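Local atomic coordinates of L-threonine-O-3-phosphate decarboxylase (Porphyromonas gingivalis, PDB entry 3FKD), a protein that probably binds pyridoxal 5'-phosphate as a class I and II aminotransferase-fold enzyme and is thought to decarboxylate L-threonine O-3-phosphate. Residues Glu16-Asp27 with Tyr295-Ala307. Residues are numbered along the deposited sequence; the frame is centred on the assembly and turned at random.
Sequences EIVNFSTTVWTD and YMLEEYNMLIRDA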
ATOM      1  N   GLU A  16       5.476  -1.590 -28.205  1.00 49.71           N
ATOM      2  CA  GLU A  16       6.268  -1.117 -29.349  1.00 51.35           C
ATOM      3  C   GLU A  16       7.603  -0.428 -28.928  1.00 49.88           C
ATOM      4  O   GLU A  16       8.590  -0.446 -29.668  1.00 48.57           O
ATOM      5  CB  GLU A  16       5.408  -0.223 -30.259  1.00 49.94           C
ATOM      6  CG  GLU A  16       6.036   0.128 -31.608  1.00 51.69           C
ATOM      7  CD  GLU A  16       6.195  -1.067 -32.569  1.00 55.52           C
ATOM      8  OE1 GLU A  16       5.822  -2.212 -32.220  1.00 60.49           O
ATOM      9  OE2 GLU A  16       6.693  -0.852 -33.693  1.00 54.03           O
ATOM     10  N   ILE A  17       7.626   0.170 -27.737  1.00 48.19           N
ATOM     11  CA  ILE A  17       8.882   0.593 -27.119  1.00 43.15           C
ATOM     12  C   ILE A  17       9.563  -0.563 -26.360  1.00 40.98           C
ATOM     13  O   ILE A  17       8.920  -1.273 -25.583  1.00 41.86           O
ATOM     14  CB  ILE A  17       8.668   1.752 -26.138  1.00 42.61           C
ATOM     15  CG1 ILE A  17       8.384   3.056 -26.899  1.00 44.20           C
ATOM     16  CG2 ILE A  17       9.898   1.913 -25.228  1.00 39.14           C
ATOM     17  CD1 ILE A  17       8.089   4.279 -25.965  1.00 44.96           C
ATOM     18  N   VAL A  18      10.865  -0.743 -26.591  1.00 37.28           N
ATOM     19  CA  VAL A  18      11.650  -1.780 -25.917  1.00 33.81           C
ATOM     20  C   VAL A  18      12.318  -1.232 -24.652  1.00 32.07           C
ATOM     21  O   VAL A  18      13.043  -0.216 -24.714  1.00 32.19           O
ATOM     22  CB  VAL A  18      12.721  -2.341 -26.863  1.00 31.76           C
ATOM     23  CG1 VAL A  18      13.538  -3.476 -26.186  1.00 29.09           C
ATOM     24  CG2 VAL A  18      12.059  -2.813 -28.164  1.00 32.95           C
ATOM     25  N   ASN A  19      12.073  -1.886 -23.516  1.00 27.28           N
ATOM     26  CA  ASN A  19      12.458  -1.314 -22.237  1.00 25.54           C
ATOM     27  C   ASN A  19      13.725  -1.908 -21.647  1.00 25.62           C
ATOM     28  O   ASN A  19      13.767  -3.091 -21.345  1.00 24.12           O
ATOM     29  CB  ASN A  19      11.326  -1.428 -21.236  1.00 24.91           C
ATOM     30  CG  ASN A  19      11.460  -0.431 -20.111  1.00 24.92           C
ATOM     31  OD1 ASN A  19      12.498   0.198 -19.940  1.00 24.74           O
ATOM     32  ND2 ASN A  19      10.409  -0.276 -19.344  1.00 23.53           N
ATOM     33  N   PHE A  20      14.752  -1.062 -21.496  1.00 24.92           N
ATOM     34  CA  PHE A  20      16.074  -1.452 -20.993  1.00 23.62           C
ATOM     35  C   PHE A  20      16.260  -0.823 -19.591  1.00 22.77           C
ATOM     36  O   PHE A  20      17.264  -1.036 -18.922  1.00 22.85           O
ATOM     37  CB  PHE A  20      17.224  -1.000 -21.961  1.00 25.55           C
ATOM     38  CG  PHE A  20      17.243  -1.708 -23.305  1.00 24.81           C
ATOM     39  CD1 PHE A  20      18.042  -2.826 -23.510  1.00 25.15           C
ATOM     40  CD2 PHE A  20      16.474  -1.252 -24.353  1.00 24.72           C
ATOM     41  CE1 PHE A  20      18.037  -3.505 -24.729  1.00 25.69           C
ATOM     42  CE2 PHE A  20      16.483  -1.916 -25.562  1.00 26.91           C
ATOM     43  CZ  PHE A  20      17.253  -3.051 -25.748  1.00 25.59           C
ATOM     44  N   SER A  21      15.272  -0.065 -19.137  1.00 23.52           N
ATOM     45  CA  SER A  21      15.401   0.740 -17.916  1.00 22.67           C
ATOM     46  C   SER A  21      14.890   0.112 -16.596  1.00 22.63           C
ATOM     47  O   SER A  21      15.024   0.726 -15.545  1.00 22.20           O
ATOM     48  CB  SER A  21      14.673   2.047 -18.126  1.00 22.40           C
ATOM     49  OG  SER A  21      13.300   1.870 -17.855  1.00 22.90           O
ATOM     50  N   THR A  22      14.290  -1.078 -16.647  1.00 19.78           N
ATOM     51  CA  THR A  22      13.758  -1.693 -15.454  1.00 19.44           C
ATOM     52  C   THR A  22      14.558  -2.914 -15.006  1.00 18.78           C
ATOM     53  O   THR A  22      15.109  -3.625 -15.814  1.00 19.70           O
ATOM     54  CB  THR A  22      12.186  -1.992 -15.545  1.00 21.13           C
ATOM     55  OG1 THR A  22      11.928  -3.263 -16.157  1.00 21.08           O
ATOM     56  CG2 THR A  22      11.437  -0.877 -16.305  1.00 21.58           C
ATOM     57  N   THR A  23      14.643  -3.127 -13.703  1.00 17.97           N
ATOM     58  CA  THR A  23      15.264  -4.316 -13.185  1.00 18.51           C
ATOM     59  C   THR A  23      14.196  -5.357 -12.918  1.00 20.01           C
ATOM     60  O   THR A  23      14.360  -6.202 -12.066  1.00 20.72           O
ATOM     61  CB  THR A  23      16.057  -4.043 -11.899  1.00 20.23           C
ATOM     62  OG1 THR A  23      15.201  -3.458 -10.916  1.00 19.61           O
ATOM     63  CG2 THR A  23      17.250  -3.096 -12.184  1.00 20.54           C
ATOM     64  N   VAL A  24      13.092  -5.289 -13.651  1.00 20.42           N
ATOM     65  CA  VAL A  24      12.061  -6.316 -13.585  1.00 19.37           C
ATOM     66  C   VAL A  24      12.233  -7.407 -14.666  1.00 19.48           C
ATOM     67  O   VAL A  24      12.377  -7.110 -15.836  1.00 20.44           O
ATOM     68  CB  VAL A  24      10.652  -5.664 -13.678  1.00 18.78           C
ATOM     69  CG1 VAL A  24       9.553  -6.711 -13.714  1.00 17.07           C
ATOM     70  CG2 VAL A  24      10.450  -4.664 -12.509  1.00 18.73           C
ATOM     71  N   TRP A  25      12.213  -8.672 -14.261  1.00 20.72           N
ATOM     72  CA  TRP A  25      12.103  -9.772 -15.222  1.00 21.85           C
ATOM     73  C   TRP A  25      10.759  -9.758 -15.959  1.00 21.37           C
ATOM     74  O   TRP A  25       9.726 -10.094 -15.415  1.00 19.62           O
ATOM     75  CB  TRP A  25      12.384 -11.137 -14.579  1.00 21.29           C
ATOM     76  CG  TRP A  25      12.010 -12.295 -15.463  1.00 23.50           C
ATOM     77  CD1 TRP A  25      11.042 -13.226 -15.217  1.00 23.23           C
ATOM     78  CD2 TRP A  25      12.573 -12.633 -16.744  1.00 23.47           C
ATOM     79  NE1 TRP A  25      10.972 -14.124 -16.243  1.00 24.86           N
ATOM     80  CE2 TRP A  25      11.897 -13.795 -17.198  1.00 24.78           C
ATOM     81  CE3 TRP A  25      13.585 -12.085 -17.534  1.00 23.05           C
ATOM     82  CZ2 TRP A  25      12.182 -14.409 -18.427  1.00 23.84           C
ATOM     83  CZ3 TRP A  25      13.883 -12.698 -18.762  1.00 25.13           C
ATOM     84  CH2 TRP A  25      13.178 -13.854 -19.196  1.00 26.16           C
ATOM     85  N   THR A  26      10.810  -9.406 -17.238  1.00 24.42           N
ATOM     86  CA  THR A  26       9.609  -9.049 -18.007  1.00 24.16           C
ATOM     87  C   THR A  26       9.064 -10.125 -18.973  1.00 25.29           C
ATOM     88  O   THR A  26       7.913 -10.074 -19.394  1.00 23.18           O
ATOM     89  CB  THR A  26       9.876  -7.703 -18.702  1.00 22.50           C
ATOM     90  OG1 THR A  26       9.365  -6.645 -17.868  1.00 22.79           O
ATOM     91  CG2 THR A  26       9.302  -7.629 -20.079  1.00 22.72           C
ATOM     92  N   ASP A  27       9.900 -11.101 -19.299  1.00 26.45           N
ATOM     93  CA  ASP A  27       9.578 -12.076 -20.327  1.00 28.18           C
ATOM     94  C   ASP A  27       8.951 -13.355 -19.764  1.00 27.68           C
ATOM     95  O   ASP A  27       8.869 -14.343 -20.469  1.00 28.62           O
ATOM     96  CB  ASP A  27      10.832 -12.416 -21.155  1.00 28.81           C
ATOM     97  CG  ASP A  27      10.769 -11.875 -22.582  1.00 33.55           C
ATOM     98  OD1 ASP A  27       9.999 -10.935 -22.806  1.00 35.22           O
ATOM     99  OD2 ASP A  27      11.480 -12.385 -23.488  1.00 35.75           O
ATOM    100  N   TYR A 295      17.762  10.380 -26.909  1.00 31.19           N
ATOM    101  CA  TYR A 295      18.057   9.924 -28.270  1.00 32.27           C
ATOM    102  C   TYR A 295      17.505   8.503 -28.540  1.00 33.78           C
ATOM    103  O   TYR A 295      16.671   8.298 -29.418  1.00 33.68           O
ATOM    104  CB  TYR A 295      19.573   9.932 -28.417  1.00 33.43           C
ATOM    105  CG  TYR A 295      20.112   9.386 -29.712  1.00 37.53           C
ATOM    106  CD1 TYR A 295      20.281  10.223 -30.818  1.00 39.53           C
ATOM    107  CD2 TYR A 295      20.491   8.049 -29.831  1.00 37.44           C
ATOM    108  CE1 TYR A 295      20.788   9.753 -32.010  1.00 38.61           C
ATOM    109  CE2 TYR A 295      20.996   7.563 -31.026  1.00 39.08           C
ATOM    110  CZ  TYR A 295      21.143   8.429 -32.114  1.00 41.16           C
ATOM    111  OH  TYR A 295      21.639   7.983 -33.317  1.00 42.46           O
HETATM  112  N   MSE A 296      17.996   7.539 -27.767  1.00 32.11           N
HETATM  113  CA  MSE A 296      17.489   6.194 -27.741  1.00 32.51           C
HETATM  114  C   MSE A 296      15.948   6.128 -27.718  1.00 30.45           C
HETATM  115  O   MSE A 296      15.351   5.305 -28.384  1.00 26.51           O
HETATM  116  CB  MSE A 296      18.086   5.470 -26.538  1.00 31.30           C
HETATM  117  CG  MSE A 296      19.597   5.439 -26.544  1.00 32.04           C
HETATM  118 SE   MSE A 296      20.317   4.419 -28.091  1.00 54.04          SE
HETATM  119  CE  MSE A 296      19.934   2.603 -27.412  1.00 36.70           C
ATOM    120  N   LEU A 297      15.321   7.026 -26.972  1.00 30.41           N
ATOM    121  CA  LEU A 297      13.869   7.065 -26.907  1.00 29.44           C
ATOM    122  C   LEU A 297      13.264   7.678 -28.167  1.00 30.32           C
ATOM    123  O   LEU A 297      12.486   7.038 -28.869  1.00 31.79           O
ATOM    124  CB  LEU A 297      13.358   7.784 -25.647  1.00 27.68           C
ATOM    125  CG  LEU A 297      11.833   7.644 -25.521  1.00 28.43           C
ATOM    126  CD1 LEU A 297      11.439   6.201 -25.297  1.00 27.88           C
ATOM    127  CD2 LEU A 297      11.256   8.515 -24.470  1.00 24.40           C
ATOM    128  N   GLU A 298      13.645   8.907 -28.473  1.00 32.49           N
ATOM    129  CA  GLU A 298      13.137   9.580 -29.662  1.00 33.42           C
ATOM    130  C   GLU A 298      13.580   8.984 -31.003  1.00 32.48           C
ATOM    131  O   GLU A 298      12.749   8.745 -31.879  1.00 32.99           O
ATOM    132  CB  GLU A 298      13.444  11.072 -29.574  1.00 33.45           C
ATOM    133  CG  GLU A 298      12.715  11.655 -28.391  1.00 35.70           C
ATOM    134  CD  GLU A 298      13.280  12.989 -27.908  1.00 46.01           C
ATOM    135  OE1 GLU A 298      14.138  13.601 -28.625  1.00 46.97           O
ATOM    136  OE2 GLU A 298      12.852  13.418 -26.798  1.00 44.76           O
ATOM    137  N   GLU A 299      14.869   8.722 -31.161  1.00 30.84           N
ATOM    138  CA  GLU A 299      15.357   8.197 -32.433  1.00 34.06           C
ATOM    139  C   GLU A 299      15.058   6.712 -32.599  1.00 34.16           C
ATOM    140  O   GLU A 299      14.661   6.255 -33.662  1.00 33.23           O
ATOM    141  CB  GLU A 299      16.862   8.427 -32.590  1.00 34.57           C
ATOM    142  CG  GLU A 299      17.218   9.864 -32.740  1.00 34.78           C
ATOM    143  CD  GLU A 299      16.213  10.612 -33.603  1.00 41.78           C
ATOM    144  OE1 GLU A 299      15.977  10.176 -34.775  1.00 43.03           O
ATOM    145  OE2 GLU A 299      15.659  11.636 -33.105  1.00 40.78           O
ATOM    146  N   TYR A 300      15.245   5.955 -31.537  1.00 32.78           N
ATOM    147  CA  TYR A 300      15.226   4.515 -31.681  1.00 32.34           C
ATOM    148  C   TYR A 300      14.169   3.754 -30.826  1.00 30.97           C
ATOM    149  O   TYR A 300      14.180   2.531 -30.792  1.00 29.49           O
ATOM    150  CB  TYR A 300      16.641   3.996 -31.434  1.00 32.79           C
ATOM    151  CG  TYR A 300      17.549   4.142 -32.633  1.00 36.23           C
ATOM    152  CD1 TYR A 300      17.584   3.152 -33.615  1.00 35.89           C
ATOM    153  CD2 TYR A 300      18.384   5.253 -32.785  1.00 35.25           C
ATOM    154  CE1 TYR A 300      18.400   3.257 -34.709  1.00 36.75           C
ATOM    155  CE2 TYR A 300      19.202   5.376 -33.889  1.00 36.98           C
ATOM    156  CZ  TYR A 300      19.211   4.370 -34.852  1.00 41.02           C
ATOM    157  OH  TYR A 300      20.026   4.451 -35.967  1.00 40.19           O
ATOM    158  N   ASN A 301      13.274   4.473 -30.137  1.00 31.78           N
ATOM    159  CA  ASN A 301      12.167   3.820 -29.427  1.00 30.98           C
ATOM    160  C   ASN A 301      12.587   2.875 -28.318  1.00 31.25           C
ATOM    161  O   ASN A 301      11.890   1.905 -28.026  1.00 31.68           O
ATOM    162  CB  ASN A 301      11.351   3.003 -30.409  1.00 33.04           C
ATOM    163  CG  ASN A 301      10.709   3.859 -31.471  1.00 38.40           C
ATOM    164  OD1 ASN A 301       9.863   4.731 -31.157  1.00 37.10           O
ATOM    165  ND2 ASN A 301      11.100   3.628 -32.753  1.00 32.13           N
HETATM  166  N   MSE A 302      13.733   3.157 -27.713  1.00 30.78           N
HETATM  167  CA  MSE A 302      14.271   2.329 -26.657  1.00 29.34           C
HETATM  168  C   MSE A 302      14.400   3.114 -25.375  1.00 28.72           C
HETATM  169  O   MSE A 302      14.985   4.199 -25.357  1.00 30.32           O
HETATM  170  CB  MSE A 302      15.633   1.795 -27.058  1.00 29.68           C
HETATM  171  CG  MSE A 302      15.551   0.619 -27.987  1.00 32.48           C
HETATM  172 SE   MSE A 302      17.267   0.169 -28.809  1.00 54.48          SE
HETATM  173  CE  MSE A 302      16.884   0.683 -30.670  1.00 39.27           C
ATOM    174  N   LEU A 303      13.892   2.551 -24.289  1.00 25.96           N
ATOM    175  CA  LEU A 303      14.044   3.209 -23.007  1.00 26.42           C
ATOM    176  C   LEU A 303      15.226   2.691 -22.191  1.00 24.70           C
ATOM    177  O   LEU A 303      15.448   1.505 -22.092  1.00 23.44           O
ATOM    178  CB  LEU A 303      12.731   3.206 -22.182  1.00 25.37           C
ATOM    179  CG  LEU A 303      12.761   4.167 -20.976  1.00 27.93           C
ATOM    180  CD1 LEU A 303      12.824   5.614 -21.435  1.00 29.98           C
ATOM    181  CD2 LEU A 303      11.560   4.000 -20.051  1.00 30.30           C
ATOM    182  N   ILE A 304      15.972   3.616 -21.595  1.00 25.73           N
ATOM    183  CA  ILE A 304      17.099   3.280 -20.730  1.00 25.20           C
ATOM    184  C   ILE A 304      16.929   4.024 -19.412  1.00 24.84           C
ATOM    185  O   ILE A 304      16.228   5.021 -19.370  1.00 27.06           O
ATOM    186  CB  ILE A 304      18.452   3.675 -21.377  1.00 22.75           C
ATOM    187  CG1 ILE A 304      18.625   5.189 -21.396  1.00 26.23           C
ATOM    188  CG2 ILE A 304      18.492   3.203 -22.771  1.00 24.17           C
ATOM    189  CD1 ILE A 304      19.925   5.620 -21.887  1.00 29.50           C
ATOM    190  N   ARG A 305      17.570   3.540 -18.349  1.00 23.35           N
ATOM    191  CA  ARG A 305      17.621   4.245 -17.073  1.00 22.98           C
ATOM    192  C   ARG A 305      18.821   5.211 -16.912  1.00 22.08           C
ATOM    193  O   ARG A 305      19.956   4.799 -16.696  1.00 20.37           O
ATOM    194  CB  ARG A 305      17.587   3.224 -15.928  1.00 23.47           C
ATOM    195  CG  ARG A 305      17.782   3.784 -14.536  1.00 23.20           C
ATOM    196  CD  ARG A 305      16.573   4.551 -14.007  1.00 24.52           C
ATOM    197  NE  ARG A 305      16.380   4.342 -12.556  1.00 25.64           N
ATOM    198  CZ  ARG A 305      16.871   5.160 -11.629  1.00 26.39           C
ATOM    199  NH1 ARG A 305      17.561   6.238 -11.990  1.00 26.54           N
ATOM    200  NH2 ARG A 305      16.678   4.909 -10.347  1.00 25.21           N
ATOM    201  N   ASP A 306      18.548   6.504 -16.997  1.00 22.32           N
ATOM    202  CA  ASP A 306      19.509   7.489 -16.512  1.00 23.64           C
ATOM    203  C   ASP A 306      19.844   7.193 -15.041  1.00 24.65           C
ATOM    204  O   ASP A 306      18.994   7.335 -14.135  1.00 25.19           O
ATOM    205  CB  ASP A 306      18.942   8.898 -16.659  1.00 24.51           C
ATOM    206  CG  ASP A 306      19.941   9.990 -16.289  1.00 26.19           C
ATOM    207  OD1 ASP A 306      20.832   9.775 -15.424  1.00 25.32           O
ATOM    208  OD2 ASP A 306      19.828  11.082 -16.885  1.00 27.69           O
ATOM    209  N   ALA A 307      21.070   6.753 -14.805  1.00 22.78           N
ATOM    210  CA  ALA A 307      21.520   6.425 -13.461  1.00 24.57           C
ATOM    211  C   ALA A 307      22.114   7.626 -12.655  1.00 24.76           C
ATOM    212  O   ALA A 307      22.594   7.447 -11.535  1.00 25.51           O
ATOM    213  CB  ALA A 307      22.514   5.278 -13.525  1.00 23.88           C
TER
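Val18 and Asn19 pair in parallel with Met302 and Leu303, and three backbone bonds define the register: Val18 N to Asn301 O, Leu303 N to Val18 O at 2.9 Å, and Phe20 N to Leu303 O at 2.7 Å. Such a ladder, stepping from one residue to its neighbours two apart on the partner, is the signature of parallel strands. Packing is tight where Ser21 meets Leu303 and the backbone after it, Ser21 CB lying 3.3 Å from Ile304 C. Asn19 OD1, beside Leu303 CB, is gripped twice, by Ser21 N in an Asx turn and by Ser21 OG, which lies in the carbonyl plane on a lone pair at 2.8 Å. The Ser21 chi1 of 84° turns OG toward the Leu303 side chain, 3.5 Å from its CD2. On the face carrying Val18 and Met302, the Phe20 ring and the Met302 side chain extend in a common direction, with CE2 of Phe20 3.6 Å from CG of Met302. The selenium of this selenomethionine sits 5.0 Å from the Phe20 ring centroid, obliquely at 55° from the ring normal, a Met-aromatic contact. Leu303 O meets the same ring at its edge. The looser, solvent-facing end is built from Ile17, Leu297 and Asn301: CD1 of Ile17 touches CD1 of Leu297 at 3.9 Å, and both Ile17 and Asn301 are exposed. The N-terminal segment thus adds edge strand 18-19 to a mixed sheet of C-terminal strands 302-306, 317-321, 279-284 and 270-272, consistent with the small domain of fold-type I pyridoxal phosphate enzymes. Helix 325-339 packs against Val18 and Phe20 through Gln327 and Phe331, while Lys293 of helix 289-298 packs on Leu303.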